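Mannan endo-1,4-beta-mannosidase (Cryptopygus antarcticus, PDB 4OOZ) hydrolyses internal beta-1,4-mannosidic linkages in the backbones of mannans such as locust bean gum and konjac, releasing mainly short manno-oligosaccharides. Local coordinates at residues G41-W46 with L339-N344; A80-H85 with L127-F132; D115-A120 with K168-L173. One frame throughout, in Å; residues are numbered along the deposited sequence.

Contact 1: residues G41-W46 with L339-N344. With BMA (beta-D-mannopyranose), chain G.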
loop_
_atom_site.group_PDB
_atom_site.type_symbol
_atom_site.label_atom_id
_atom_site.label_comp_id
_atom_site.label_asym_id
_atom_site.label_seq_id
_atom_site.Cartn_x
_atom_site.Cartn_y
_atom_site.Cartn_z
ATOM N N GLY A 41 11.978 -0.627 -3.987
ATOM C CA GLY A 41 11.393 -1.310 -5.122
ATOM C C GLY A 41 10.478 -0.460 -5.977
ATOM O O GLY A 41 10.612 0.762 -6.045
ATOM N N VAL A 42 9.540 -1.128 -6.637
ATOM C CA VAL A 42 8.643 -0.477 -7.579
ATOM C C VAL A 42 7.188 -0.802 -7.307
ATOM O O VAL A 42 6.867 -1.746 -6.586
ATOM C CB VAL A 42 8.944 -0.895 -9.030
ATOM C CG1 VAL A 42 10.395 -0.648 -9.371
ATOM C CG2 VAL A 42 8.598 -2.361 -9.234
ATOM N N ASN A 43 6.307 -0.009 -7.895
ATOM C CA ASN A 43 4.931 -0.429 -8.055
ATOM C C ASN A 43 4.819 -1.233 -9.340
ATOM O O ASN A 43 5.153 -0.733 -10.410
ATOM C CB ASN A 43 3.984 0.771 -8.099
ATOM C CG ASN A 43 3.639 1.294 -6.724
ATOM O OD1 ASN A 43 2.600 0.947 -6.162
ATOM N ND2 ASN A 43 4.503 2.141 -6.177
ATOM N N PHE A 44 4.402 -2.490 -9.244
ATOM C CA PHE A 44 3.871 -3.145 -10.427
ATOM C C PHE A 44 2.586 -2.406 -10.675
ATOM O O PHE A 44 2.288 -1.973 -11.787
ATOM C CB PHE A 44 3.584 -4.637 -10.223
ATOM C CG PHE A 44 4.803 -5.494 -10.081
ATOM C CD1 PHE A 44 6.075 -4.961 -10.190
ATOM C CD2 PHE A 44 4.669 -6.853 -9.850
ATOM C CE1 PHE A 44 7.189 -5.768 -10.056
ATOM C CE2 PHE A 44 5.773 -7.662 -9.715
ATOM C CZ PHE A 44 7.037 -7.122 -9.816
ATOM N N ALA A 45 1.859 -2.249 -9.571
ATOM C CA ALA A 45 0.458 -1.864 -9.531
ATOM C C ALA A 45 -0.390 -2.891 -10.278
ATOM O O ALA A 45 -1.331 -3.434 -9.703
ATOM C CB ALA A 45 0.263 -0.478 -10.084
ATOM N N TRP A 46 -0.051 -3.172 -11.537
ATOM C CA TRP A 46 -0.731 -4.217 -12.298
ATOM C C TRP A 46 -0.053 -4.580 -13.616
ATOM O O TRP A 46 0.811 -3.862 -14.117
ATOM C CB TRP A 46 -2.180 -3.811 -12.589
ATOM C CG TRP A 46 -2.326 -2.554 -13.386
ATOM C CD1 TRP A 46 -2.275 -2.433 -14.744
ATOM C CD2 TRP A 46 -2.573 -1.241 -12.875
ATOM N NE1 TRP A 46 -2.466 -1.124 -15.110
ATOM C CE2 TRP A 46 -2.658 -0.372 -13.981
ATOM C CE3 TRP A 46 -2.732 -0.715 -11.590
ATOM C CZ2 TRP A 46 -2.881 0.996 -13.839
ATOM C CZ3 TRP A 46 -2.957 0.640 -11.451
ATOM C CH2 TRP A 46 -3.029 1.480 -12.568
ATOM N N LEU A 339 9.052 3.556 -3.281
ATOM C CA LEU A 339 8.543 2.760 -4.392
ATOM C C LEU A 339 8.264 3.625 -5.602
ATOM O O LEU A 339 7.383 4.473 -5.580
ATOM C CB LEU A 339 7.266 2.027 -3.993
ATOM C CG LEU A 339 7.361 1.051 -2.825
ATOM C CD1 LEU A 339 5.972 0.658 -2.375
ATOM C CD2 LEU A 339 8.167 -0.174 -3.217
ATOM N N THR A 340 9.022 3.412 -6.661
ATOM C CA THR A 340 8.800 4.144 -7.899
ATOM C C THR A 340 7.443 3.834 -8.499
ATOM O O THR A 340 6.938 2.718 -8.367
ATOM C CB THR A 340 9.865 3.811 -8.895
ATOM O OG1 THR A 340 10.215 2.439 -8.697
ATOM C CG2 THR A 340 11.076 4.672 -8.674
ATOM N N TRP A 341 6.848 4.800 -9.183
ATOM C CA TRP A 341 5.504 4.551 -9.653
ATOM C C TRP A 341 5.458 3.812 -10.981
ATOM O O TRP A 341 6.113 4.178 -11.956
ATOM C CB TRP A 341 4.690 5.827 -9.769
ATOM C CG TRP A 341 3.374 5.514 -10.399
ATOM C CD1 TRP A 341 2.932 5.934 -11.615
ATOM C CD2 TRP A 341 2.361 4.628 -9.889
ATOM N NE1 TRP A 341 1.695 5.401 -11.882
ATOM C CE2 TRP A 341 1.321 4.597 -10.837
ATOM C CE3 TRP A 341 2.225 3.877 -8.717
ATOM C CZ2 TRP A 341 0.161 3.851 -10.649
ATOM C CZ3 TRP A 341 1.071 3.133 -8.534
ATOM C CH2 TRP A 341 0.055 3.127 -9.496
ATOM N N GLN A 342 4.624 2.777 -10.954
ATOM C CA GLN A 342 4.403 1.751 -11.966
ATOM C C GLN A 342 5.501 1.340 -12.930
ATOM O O GLN A 342 5.977 2.090 -13.783
ATOM C CB GLN A 342 3.158 2.099 -12.771
ATOM C CG GLN A 342 2.127 1.051 -12.478
ATOM C CD GLN A 342 0.789 1.273 -13.083
ATOM O OE1 GLN A 342 0.383 2.398 -13.348
ATOM N NE2 GLN A 342 0.073 0.183 -13.292
ATOM N N PHE A 343 5.799 0.053 -12.786
ATOM C CA PHE A 343 6.799 -0.705 -13.517
ATOM C C PHE A 343 6.373 -1.073 -14.934
ATOM O O PHE A 343 7.208 -1.439 -15.758
ATOM C CB PHE A 343 7.118 -1.976 -12.719
ATOM C CG PHE A 343 8.428 -2.624 -13.074
ATOM C CD1 PHE A 343 9.629 -2.054 -12.684
ATOM C CD2 PHE A 343 8.455 -3.829 -13.757
ATOM C CE1 PHE A 343 10.832 -2.658 -12.991
ATOM C CE2 PHE A 343 9.656 -4.442 -14.067
ATOM C CZ PHE A 343 10.847 -3.856 -13.684
ATOM N N ASN A 344 5.077 -0.993 -15.220
ATOM C CA ASN A 344 4.594 -1.350 -16.553
ATOM C C ASN A 344 4.715 -0.196 -17.535
ATOM O O ASN A 344 4.366 -0.331 -18.704
ATOM C CB ASN A 344 3.143 -1.853 -16.505
ATOM C CG ASN A 344 2.142 -0.788 -16.080
ATOM O OD1 ASN A 344 2.301 0.403 -16.353
ATOM N ND2 ASN A 344 1.076 -1.232 -15.432
HETATM C C1 BMA G . -2.497 5.842 -8.588
HETATM C C2 BMA G . -2.929 7.047 -7.808
HETATM C C3 BMA G . -3.429 8.098 -8.770
HETATM C C4 BMA G . -2.370 8.416 -9.834
HETATM C C5 BMA G . -1.788 7.140 -10.469
HETATM C C6 BMA G . -0.535 7.439 -11.261
HETATM O O1 BMA G . -1.989 4.942 -7.646
HETATM O O2 BMA G . -1.792 7.617 -7.176
HETATM O O3 BMA G . -3.788 9.296 -8.087
HETATM O O4 BMA G . -2.947 9.216 -10.858
HETATM O O5 BMA G . -1.441 6.182 -9.448
HETATM O O6 BMA G . -0.455 8.841 -11.487
#
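Backbone bonds tie G41-N43 to L339-T340 as parallel neighbours: T340 N donates to G41 O at 3.2 Å, and N43 N reaches T340 O at 2.8 Å. Beyond the strand pair the link continues through F343 N to N43 O, 2.6 Å. Among the side chains, N344 ND2 binds W46 O at 3.0 Å from above the carbonyl plane, while N344 OD1 is held by the backbone of G346. N43 ND2 adds a weak bond to T340 O, and N43 OD1 accepts from R81.

Apolar contacts fall on two sides. V42 CG2 meets F343 CD1 at 3.6 Å, and the F44 and F343 side chains point the same way, their rings oblique with planes 40° apart. On the other side, A45 CB lies 3.7 Å from W341 CH2.

The N43 amide lies obliquely against the W341 ring, planes 51° apart, with N43 CG 3.6 Å from W341 CE3. With its CG anti to the backbone N (chi1 174°), the W341 indole extends toward the mannose, whose O5 sits over one face; Q342 CB covers the opposite face near the rim.

The W341 ring thus has protein behind it and sugar before it, as suits its substrate-binding role. N43 links strand 337-340 to R81 on the adjacent strand 79-86, whose guanidinium also pairs with E312, the probable nucleophile.

Contact 2: residues A80-H85 with L127-F132. With BMA (beta-D-mannopyranose), chain G.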
loop_
_atom_site.group_PDB
_atom_site.type_symbol
_atom_site.label_atom_id
_atom_site.label_comp_id
_atom_site.label_asym_id
_atom_site.label_seq_id
_atom_site.Cartn_x
_atom_site.Cartn_y
_atom_site.Cartn_z
ATOM N N ALA A 80 7.744 -5.217 -4.127
ATOM C CA ALA A 80 6.841 -4.865 -5.217
ATOM C C ALA A 80 5.440 -4.615 -4.669
ATOM O O ALA A 80 4.920 -5.402 -3.882
ATOM C CB ALA A 80 6.817 -5.952 -6.272
ATOM N N ARG A 81 4.841 -3.502 -5.073
ATOM C CA ARG A 81 3.486 -3.168 -4.652
ATOM C C ARG A 81 2.485 -3.548 -5.742
ATOM O O ARG A 81 2.516 -2.996 -6.840
ATOM C CB ARG A 81 3.379 -1.678 -4.320
ATOM C CG ARG A 81 2.041 -1.254 -3.733
ATOM C CD ARG A 81 2.143 0.143 -3.148
ATOM N NE ARG A 81 0.866 0.659 -2.665
ATOM C CZ ARG A 81 0.146 1.580 -3.298
ATOM N NH1 ARG A 81 0.571 2.081 -4.448
ATOM N NH2 ARG A 81 -0.999 2.000 -2.782
ATOM N N VAL A 82 1.604 -4.493 -5.431
ATOM C CA VAL A 82 0.664 -5.018 -6.417
ATOM C C VAL A 82 -0.794 -4.875 -5.976
ATOM O O VAL A 82 -1.156 -5.219 -4.850
ATOM C CB VAL A 82 0.959 -6.498 -6.717
ATOM C CG1 VAL A 82 2.231 -6.624 -7.521
ATOM C CG2 VAL A 82 1.090 -7.282 -5.430
ATOM N N TRP A 83 -1.629 -4.359 -6.874
ATOM C CA TRP A 83 -3.052 -4.180 -6.587
ATOM C C TRP A 83 -3.834 -5.472 -6.842
ATOM O O TRP A 83 -3.445 -6.288 -7.677
ATOM C CB TRP A 83 -3.634 -3.035 -7.423
ATOM C CG TRP A 83 -3.069 -1.683 -7.083
ATOM C CD1 TRP A 83 -1.956 -1.423 -6.339
ATOM C CD2 TRP A 83 -3.596 -0.407 -7.469
ATOM N NE1 TRP A 83 -1.755 -0.070 -6.239
ATOM C CE2 TRP A 83 -2.747 0.578 -6.924
ATOM C CE3 TRP A 83 -4.702 -0.002 -8.222
ATOM C CZ2 TRP A 83 -2.968 1.940 -7.110
ATOM C CZ3 TRP A 83 -4.920 1.350 -8.404
ATOM C CH2 TRP A 83 -4.057 2.305 -7.852
ATOM N N VAL A 84 -4.934 -5.653 -6.117
ATOM C CA VAL A 84 -5.703 -6.892 -6.199
ATOM C C VAL A 84 -7.154 -6.658 -6.638
ATOM O O VAL A 84 -7.477 -6.798 -7.817
ATOM C CB VAL A 84 -5.694 -7.637 -4.850
ATOM C CG1 VAL A 84 -6.399 -8.979 -4.973
ATOM C CG2 VAL A 84 -4.269 -7.839 -4.375
ATOM N N HIS A 85 -8.021 -6.304 -5.693
ATOM C CA HIS A 85 -9.437 -6.109 -5.989
ATOM C C HIS A 85 -9.660 -4.946 -6.945
ATOM O O HIS A 85 -10.455 -5.041 -7.878
ATOM C CB HIS A 85 -10.241 -5.876 -4.706
ATOM C CG HIS A 85 -10.156 -7.008 -3.727
ATOM N ND1 HIS A 85 -9.756 -8.270 -4.084
ATOM C CD2 HIS A 85 -10.447 -7.055 -2.404
ATOM C CE1 HIS A 85 -9.789 -9.058 -3.018
ATOM N NE2 HIS A 85 -10.204 -8.347 -1.992
ATOM N N LEU A 127 6.091 -8.403 -1.035
ATOM C CA LEU A 127 4.946 -7.899 -1.781
ATOM C C LEU A 127 3.995 -7.132 -0.875
ATOM O O LEU A 127 3.744 -7.533 0.259
ATOM C CB LEU A 127 4.205 -9.050 -2.467
ATOM C CG LEU A 127 4.902 -9.679 -3.674
ATOM C CD1 LEU A 127 4.111 -10.851 -4.210
ATOM C CD2 LEU A 127 5.087 -8.644 -4.758
ATOM N N ILE A 128 3.475 -6.022 -1.381
ATOM C CA ILE A 128 2.445 -5.276 -0.676
ATOM C C ILE A 128 1.127 -5.360 -1.446
ATOM O O ILE A 128 0.932 -4.670 -2.449
ATOM C CB ILE A 128 2.845 -3.805 -0.481
ATOM C CG1 ILE A 128 4.145 -3.717 0.327
ATOM C CG2 ILE A 128 1.722 -3.037 0.208
ATOM C CD1 ILE A 128 4.557 -2.311 0.697
ATOM N N LEU A 129 0.229 -6.219 -0.976
ATOM C CA LEU A 129 -1.044 -6.447 -1.652
ATOM C C LEU A 129 -2.054 -5.339 -1.370
ATOM O O LEU A 129 -2.598 -5.251 -0.271
ATOM C CB LEU A 129 -1.632 -7.793 -1.233
ATOM C CG LEU A 129 -0.700 -9.003 -1.291
ATOM C CD1 LEU A 129 -1.440 -10.264 -0.884
ATOM C CD2 LEU A 129 -0.102 -9.156 -2.673
ATOM N N VAL A 130 -2.308 -4.503 -2.371
ATOM C CA VAL A 130 -3.299 -3.443 -2.244
ATOM C C VAL A 130 -4.674 -3.970 -2.626
ATOM O O VAL A 130 -4.906 -4.338 -3.779
ATOM C CB VAL A 130 -2.956 -2.231 -3.128
ATOM C CG1 VAL A 130 -3.887 -1.069 -2.819
ATOM C CG2 VAL A 130 -1.507 -1.824 -2.930
ATOM N N LEU A 131 -5.583 -4.008 -1.658
ATOM C CA LEU A 131 -6.919 -4.544 -1.886
ATOM C C LEU A 131 -7.706 -3.674 -2.859
ATOM O O LEU A 131 -7.741 -3.948 -4.057
ATOM C CB LEU A 131 -7.673 -4.673 -0.562
ATOM C CG LEU A 131 -6.987 -5.538 0.496
ATOM C CD1 LEU A 131 -7.813 -5.605 1.770
ATOM C CD2 LEU A 131 -6.704 -6.930 -0.043
ATOM N N PHE A 132 -8.327 -2.621 -2.344
ATOM C CA PHE A 132 -9.177 -1.766 -3.162
ATOM C C PHE A 132 -8.488 -0.485 -3.607
ATOM O O PHE A 132 -7.619 0.042 -2.915
ATOM C CB PHE A 132 -10.455 -1.407 -2.402
ATOM C CG PHE A 132 -11.230 -2.598 -1.924
ATOM C CD1 PHE A 132 -11.909 -3.404 -2.823
ATOM C CD2 PHE A 132 -11.290 -2.905 -0.578
ATOM C CE1 PHE A 132 -12.625 -4.500 -2.388
ATOM C CE2 PHE A 132 -12.004 -3.998 -0.136
ATOM C CZ PHE A 132 -12.672 -4.798 -1.041
HETATM C C1 BMA G . -2.497 5.842 -8.588
HETATM C C2 BMA G . -2.929 7.047 -7.808
HETATM C C3 BMA G . -3.429 8.098 -8.770
HETATM C C4 BMA G . -2.370 8.416 -9.834
HETATM C C5 BMA G . -1.788 7.140 -10.469
HETATM C C6 BMA G . -0.535 7.439 -11.261
HETATM O O1 BMA G . -1.989 4.942 -7.646
HETATM O O2 BMA G . -1.792 7.617 -7.176
HETATM O O3 BMA G . -3.788 9.296 -8.087
HETATM O O4 BMA G . -2.947 9.216 -10.858
HETATM O O5 BMA G . -1.441 6.182 -9.448
HETATM O O6 BMA G . -0.455 8.841 -11.487
#
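Strands 80-84 and 127-132 run parallel, their axes 4.5 Å apart at closest and 28° from aligned, with A80, R81, V82 and W83 in register with L127, I128, L129 and V130. The ladder alternates regularly, from I128 N to A80 O (3.0 Å) through V82 N to I128 O and V130 N to V82 O, and finishes with V84 N to V130 O.

R81, W83, I128 and V130 share one face of the sheet. V130 sits between the first two: its CG1 lies over the five-membered ring of W83, 4.2 Å from the centroid and 18° off the normal, and its CG2 comes over the guanidinium plane of R81, 3.4 Å from NE. R81 is extended from CG to NE, its CG anti to the backbone N (chi1 -174°), which carries the guanidinium to E177 in a salt bridge and to N180 in a hydrogen bond. W83 meets the mannose at its edge, CZ2 lying 3.2 Å from BMA O1. A leucine in place of W83 would probably deprive the sugar of this aromatic edge and V130 of the ring face it packs on.

On the reverse face V82 CG2 touches L129 CD2 at 3.5 Å, the two side chains pointing the same way. Further along, H85 CD2 lies over the F132 ring, 3.4 Å from CE1.

Parallel neighbouring strands, with R81 and W83 among the residues on the inner, substrate-side face and A80, V82, L127 and L129 on the other, are consistent with the (beta/alpha)8 barrel of glycosyl hydrolase family 5, with W83 lining its substrate site.

Contact 3: residues D115-A120 with K168-L173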
loop_
_atom_site.group_PDB
_atom_site.type_symbol
_atom_site.label_atom_id
_atom_site.label_comp_id
_atom_site.label_asym_id
_atom_site.label_seq_id
_atom_site.Cartn_x
_atom_site.Cartn_y
_atom_site.Cartn_z
ATOM N N ASP A 115 0.625 -18.355 -5.289
ATOM C CA ASP A 115 1.656 -18.669 -6.268
ATOM C C ASP A 115 2.667 -17.527 -6.403
ATOM O O ASP A 115 3.890 -17.728 -6.278
ATOM C CB ASP A 115 1.013 -18.973 -7.621
ATOM C CG ASP A 115 2.017 -19.411 -8.658
ATOM O OD1 ASP A 115 2.364 -20.609 -8.679
ATOM O OD2 ASP A 115 2.455 -18.558 -9.458
ATOM N N LEU A 116 2.148 -16.326 -6.639
ATOM C CA LEU A 116 3.003 -15.161 -6.827
ATOM C C LEU A 116 3.860 -14.891 -5.593
ATOM O O LEU A 116 5.016 -14.488 -5.708
ATOM C CB LEU A 116 2.167 -13.927 -7.157
ATOM C CG LEU A 116 2.967 -12.775 -7.759
ATOM C CD1 LEU A 116 3.569 -13.190 -9.093
ATOM C CD2 LEU A 116 2.104 -11.541 -7.915
ATOM N N LEU A 117 3.283 -15.119 -4.417
ATOM C CA LEU A 117 4.006 -14.962 -3.163
ATOM C C LEU A 117 5.161 -15.949 -3.086
ATOM O O LEU A 117 6.260 -15.594 -2.655
ATOM C CB LEU A 117 3.073 -15.154 -1.969
ATOM C CG LEU A 117 1.985 -14.099 -1.767
ATOM C CD1 LEU A 117 1.136 -14.443 -0.559
ATOM C CD2 LEU A 117 2.593 -12.719 -1.620
ATOM N N ASP A 118 4.903 -17.187 -3.497
ATOM C CA ASP A 118 5.949 -18.204 -3.547
ATOM C C ASP A 118 7.108 -17.766 -4.431
ATOM O O ASP A 118 8.278 -17.864 -4.037
ATOM C CB ASP A 118 5.393 -19.533 -4.059
ATOM C CG ASP A 118 4.510 -20.222 -3.048
ATOM O OD1 ASP A 118 4.094 -19.561 -2.075
ATOM O OD2 ASP A 118 4.239 -21.429 -3.219
ATOM N N TYR A 119 6.784 -17.283 -5.627
ATOM C CA TYR A 119 7.829 -16.862 -6.556
ATOM C C TYR A 119 8.623 -15.688 -5.995
ATOM O O TYR A 119 9.861 -15.685 -6.020
ATOM C CB TYR A 119 7.231 -16.487 -7.908
ATOM C CG TYR A 119 8.247 -16.457 -9.024
ATOM C CD1 TYR A 119 8.756 -17.636 -9.550
ATOM C CD2 TYR A 119 8.691 -15.257 -9.557
ATOM C CE1 TYR A 119 9.681 -17.621 -10.569
ATOM C CE2 TYR A 119 9.619 -15.233 -10.578
ATOM C CZ TYR A 119 10.109 -16.418 -11.083
ATOM O OH TYR A 119 11.032 -16.407 -12.102
ATOM N N ALA A 120 7.896 -14.698 -5.486
ATOM C CA ALA A 120 8.496 -13.513 -4.888
ATOM C C ALA A 120 9.460 -13.907 -3.782
ATOM O O ALA A 120 10.554 -13.353 -3.676
ATOM C CB ALA A 120 7.423 -12.586 -4.352
ATOM N N LYS A 168 -1.324 -16.130 5.259
ATOM C CA LYS A 168 -0.604 -15.599 6.415
ATOM C C LYS A 168 0.637 -16.402 6.795
ATOM O O LYS A 168 1.370 -16.017 7.704
ATOM C CB LYS A 168 -1.533 -15.514 7.627
ATOM C CG LYS A 168 -2.055 -16.850 8.120
ATOM C CD LYS A 168 -3.003 -16.651 9.288
ATOM C CE LYS A 168 -3.576 -17.965 9.783
ATOM N NZ LYS A 168 -4.570 -17.737 10.865
ATOM N N SER A 169 0.873 -17.516 6.114
ATOM C CA SER A 169 2.062 -18.313 6.396
ATOM C C SER A 169 3.139 -18.022 5.365
ATOM O O SER A 169 4.125 -18.749 5.259
ATOM C CB SER A 169 1.738 -19.808 6.405
ATOM O OG SER A 169 1.538 -20.294 5.088
ATOM N N LYS A 170 2.942 -16.953 4.606
ATOM C CA LYS A 170 3.854 -16.615 3.527
ATOM C C LYS A 170 4.690 -15.387 3.834
ATOM O O LYS A 170 4.168 -14.273 3.879
ATOM C CB LYS A 170 3.082 -16.384 2.225
ATOM C CG LYS A 170 2.145 -17.511 1.855
ATOM C CD LYS A 170 2.562 -18.163 0.552
ATOM C CE LYS A 170 1.780 -19.442 0.319
ATOM N NZ LYS A 170 2.461 -20.339 -0.651
ATOM N N PRO A 171 5.999 -15.589 4.047
ATOM C CA PRO A 171 6.939 -14.472 3.966
ATOM C C PRO A 171 6.919 -13.935 2.542
ATOM O O PRO A 171 6.399 -14.629 1.665
ATOM C CB PRO A 171 8.284 -15.110 4.315
ATOM C CG PRO A 171 7.944 -16.365 5.034
ATOM C CD PRO A 171 6.667 -16.843 4.426
ATOM N N SER A 172 7.470 -12.741 2.330
ATOM C CA SER A 172 7.352 -11.970 1.085
ATOM C C SER A 172 5.997 -11.270 1.035
ATOM O O SER A 172 5.809 -10.320 0.277
ATOM C CB SER A 172 7.562 -12.835 -0.164
ATOM O OG SER A 172 6.456 -13.686 -0.397
ATOM N N LEU A 173 5.053 -11.733 1.846
ATOM C CA LEU A 173 3.837 -10.972 2.074
ATOM C C LEU A 173 4.102 -10.013 3.217
ATOM O O LEU A 173 3.784 -10.288 4.376
ATOM C CB LEU A 173 2.643 -11.876 2.379
ATOM C CG LEU A 173 1.320 -11.183 2.727
ATOM C CD1 LEU A 173 1.073 -9.956 1.859
ATOM C CD2 LEU A 173 0.169 -12.166 2.595
#
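D118 and K170 form a salt bridge, OD1 facing NZ; the modelled separation of 2.3 Å is very short, so at this resolution the pairing is safer than its length. K170 NZ has a second partner in S114 OG, one helical turn before D118, which would help to fix the ammonium group. The lysine chain bends at chi2 (-117°), and its CD passes 4.0 Å from L117 CB before the amine arrives beside the exposed carboxylate. A second polar approach brings S172 OG to 3.0 Å from L117 O.

Inward of these polar atoms the contact is packing. L117 is the hub, directed from the helix toward the loop: its CD1 lies 3.9 Å from K170 CB and 4.0 Å from L173 CD2, while CD2 comes to 4.1 Å from L173 CB. A120 CB, one turn further on, faces S172 CB at 4.2 Å. The loop presents this surface through a type II beta turn from K170 to L173, with S172 at positive phi (79°) as expected for its third position.

The turn links helix 149-167 to strand 173-180 and abuts helix 109-122 on its way in. L117 and A120 also pack on L127 of strand 126-133, L173 on L129, and S172 bonds L127 through the backbone; L116 and Y119 of the same helix as L117 meet helix 58-74.

Overall arrangement
All three contacts are mostly buried, but contact 3 lies further from the centre of the chain, about 16 Å against 11 and 7 Å for contacts 1 and 2, with D118 exposed at its rim. Contacts 1 and 2, centres about 11 Å apart, adjoin in one sheet through A45 N with R81 O, F44 with V82 and the W46 and W83 rings; both touch the mannose. Contact 3, its centre about 18 Å from that of contact 1, meets contact 2 along strand 126-133, away from the annotated sites. The chemistry follows position: strand ladders, indoles and a buried charge network in the first two; aliphatic packing edged by one salt bridge in the third. Contact 2 is nested within the chain loop closed by contact 1, while contacts 2 and 3 interleave.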